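Local coordinates for quinone oxidoreductase (Coxiella burnetii, PDB 3TQH), which probably reduces quinones with NADPH, which it binds, as a member of the medium-chain dehydrogenase/reductase superfamily, at residues Asn34-Lys39 with Gly77-Leu82. Residues are numbered along the deposited sequence; the frame is centred on the assembly and turned at random.
Sequences NQMLIK and GEVIEL
Ile38 and Val79 meet on the face of the antiparallel strand pair that also carries Met36 and Leu82, the CD1 of Ile38 lying 3.4 Å from CG2 of Val79 as the two side chains cross at a slant. With CG1 of Ile38 beside its own backbone N (chi1 -52°), CG2 of the same residue is left to rest over the backbone of Glu78. Farther along this face, CG of the selenomethionine Met36 sits between its backbone N and carbonyl carbon (chi1 62°), which brings SE near CG2 of Val79; the bend at chi3 swings CE back to join CB on one side of CD2 of Leu82, a neighbour pointing the same way.

A classic beta bulge interrupts the register: Ile80 and Glu81 both face Leu37, whose O accepts from Ile80 N at 2.8 Å and, over a longer bond, from Glu81 N at 3.3 Å. Leu37 N returns a bond to Glu81 O. On the face of Lys39 and Glu78, Leu37 and Glu81 run side by side, CD2 against the carboxylate, whose OE1 is held by Tyr31. Ile80 CG1 packs on Lys39 CB at 3.5 Å. Beyond it, Lys39 NZ and Glu78 OE1 stand 4.6 Å apart, too far for a salt bridge, and a water bridges them.

Within the GroES-like domain, strand 36-44 continues the sheet to strand 111-114 and strand 74-82 to strand 94-98, where Val95 touches both Ile38 and Val79.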
loop_
_atom_site.group_PDB
_atom_site.type_symbol
_atom_site.label_atom_id
_atom_site.label_comp_id
_atom_site.label_asym_id
_atom_site.label_seq_id
_atom_site.Cartn_x
_atom_site.Cartn_y
_atom_site.Cartn_z
ATOM N N ASN A 34 -19.077 3.808 19.022
ATOM C CA ASN A 34 -19.101 4.126 17.583
ATOM C C ASN A 34 -18.133 3.289 16.736
ATOM O O ASN A 34 -17.879 3.616 15.577
ATOM C CB ASN A 34 -18.883 5.631 17.341
ATOM C CG ASN A 34 -17.515 6.128 17.795
ATOM O OD1 ASN A 34 -16.629 5.352 18.151
ATOM N ND2 ASN A 34 -17.345 7.445 17.780
ATOM N N GLN A 35 -17.612 2.206 17.311
ATOM C CA GLN A 35 -16.716 1.294 16.598
ATOM C C GLN A 35 -17.311 -0.118 16.542
ATOM O O GLN A 35 -18.410 -0.356 17.046
ATOM C CB GLN A 35 -15.346 1.274 17.278
ATOM C CG GLN A 35 -14.651 2.623 17.290
ATOM C CD GLN A 35 -13.269 2.557 17.904
ATOM O OE1 GLN A 35 -12.271 2.710 17.213
ATOM N NE2 GLN A 35 -13.206 2.317 19.201
HETATM N N MSE A 36 -16.589 -1.044 15.912
HETATM C CA MSE A 36 -17.046 -2.434 15.774
HETATM C C MSE A 36 -15.898 -3.422 15.954
HETATM O O MSE A 36 -14.734 -3.043 15.880
HETATM C CB MSE A 36 -17.700 -2.641 14.403
HETATM C CG MSE A 36 -16.766 -2.419 13.226
HETATM SE SE MSE A 36 -17.673 -1.987 11.542
HETATM C CE MSE A 36 -18.766 -0.492 12.157
ATOM N N LEU A 37 -16.238 -4.683 16.207
ATOM C CA LEU A 37 -15.254 -5.760 16.268
ATOM C C LEU A 37 -15.415 -6.646 15.037
ATOM O O LEU A 37 -16.523 -7.082 14.719
ATOM C CB LEU A 37 -15.432 -6.580 17.547
ATOM C CG LEU A 37 -14.325 -7.591 17.881
ATOM C CD1 LEU A 37 -13.023 -6.888 18.247
ATOM C CD2 LEU A 37 -14.769 -8.501 19.011
ATOM N N ILE A 38 -14.303 -6.903 14.351
ATOM C CA ILE A 38 -14.291 -7.648 13.096
ATOM C C ILE A 38 -13.527 -8.962 13.252
ATOM O O ILE A 38 -12.398 -8.963 13.727
ATOM C CB ILE A 38 -13.577 -6.853 11.971
ATOM C CG1 ILE A 38 -14.139 -5.429 11.836
ATOM C CG2 ILE A 38 -13.697 -7.591 10.641
ATOM C CD1 ILE A 38 -15.586 -5.374 11.427
ATOM N N LYS A 39 -14.135 -10.077 12.843
ATOM C CA LYS A 39 -13.404 -11.335 12.692
ATOM C C LYS A 39 -12.615 -11.267 11.382
ATOM O O LYS A 39 -13.214 -11.191 10.306
ATOM C CB LYS A 39 -14.369 -12.522 12.677
ATOM C CG LYS A 39 -13.701 -13.885 12.495
ATOM C CD LYS A 39 -14.698 -14.972 12.067
ATOM C CE LYS A 39 -15.496 -15.518 13.230
ATOM N NZ LYS A 39 -16.147 -16.824 12.896
ATOM N N GLY A 77 -12.780 -9.004 6.430
ATOM C CA GLY A 77 -13.441 -9.865 7.419
ATOM C C GLY A 77 -14.926 -9.648 7.667
ATOM O O GLY A 77 -15.614 -8.989 6.888
ATOM N N GLU A 78 -15.410 -10.214 8.770
ATOM C CA GLU A 78 -16.833 -10.197 9.118
ATOM C C GLU A 78 -17.062 -9.414 10.413
ATOM O O GLU A 78 -16.316 -9.582 11.382
ATOM C CB GLU A 78 -17.342 -11.633 9.274
ATOM C CG GLU A 78 -18.858 -11.757 9.491
ATOM C CD GLU A 78 -19.318 -13.200 9.747
ATOM O OE1 GLU A 78 -18.458 -14.072 10.034
ATOM O OE2 GLU A 78 -20.548 -13.460 9.668
ATOM N N VAL A 79 -18.088 -8.563 10.423
ATOM C CA VAL A 79 -18.460 -7.804 11.618
ATOM C C VAL A 79 -19.133 -8.736 12.620
ATOM O O VAL A 79 -20.137 -9.377 12.306
ATOM C CB VAL A 79 -19.416 -6.645 11.283
ATOM C CG1 VAL A 79 -19.828 -5.900 12.548
ATOM C CG2 VAL A 79 -18.768 -5.691 10.280
ATOM N N ILE A 80 -18.570 -8.806 13.824
ATOM C CA ILE A 80 -19.021 -9.751 14.849
ATOM C C ILE A 80 -19.720 -9.051 16.006
ATOM O O ILE A 80 -20.692 -9.567 16.541
ATOM C CB ILE A 80 -17.831 -10.583 15.388
ATOM C CG1 ILE A 80 -17.342 -11.557 14.320
ATOM C CG2 ILE A 80 -18.222 -11.366 16.630
ATOM C CD1 ILE A 80 -18.412 -12.487 13.802
ATOM N N GLU A 81 -19.204 -7.891 16.399
ATOM C CA GLU A 81 -19.824 -7.075 17.434
ATOM C C GLU A 81 -19.887 -5.625 16.965
ATOM O O GLU A 81 -19.027 -5.165 16.211
ATOM C CB GLU A 81 -19.064 -7.213 18.761
ATOM C CG GLU A 81 -19.011 -8.670 19.260
ATOM C CD GLU A 81 -18.410 -8.846 20.654
ATOM O OE1 GLU A 81 -18.715 -8.047 21.570
ATOM O OE2 GLU A 81 -17.646 -9.819 20.843
ATOM N N LEU A 82 -20.933 -4.927 17.396
ATOM C CA LEU A 82 -21.159 -3.534 17.034
ATOM C C LEU A 82 -21.355 -2.685 18.281
ATOM O O LEU A 82 -21.958 -3.129 19.259
ATOM C CB LEU A 82 -22.397 -3.406 16.140
ATOM C CG LEU A 82 -22.186 -3.436 14.629
ATOM C CD1 LEU A 82 -23.517 -3.302 13.905
ATOM C CD2 LEU A 82 -21.247 -2.331 14.208
HETATM O O HOH W 1 -19.218 -16.100 12.086
#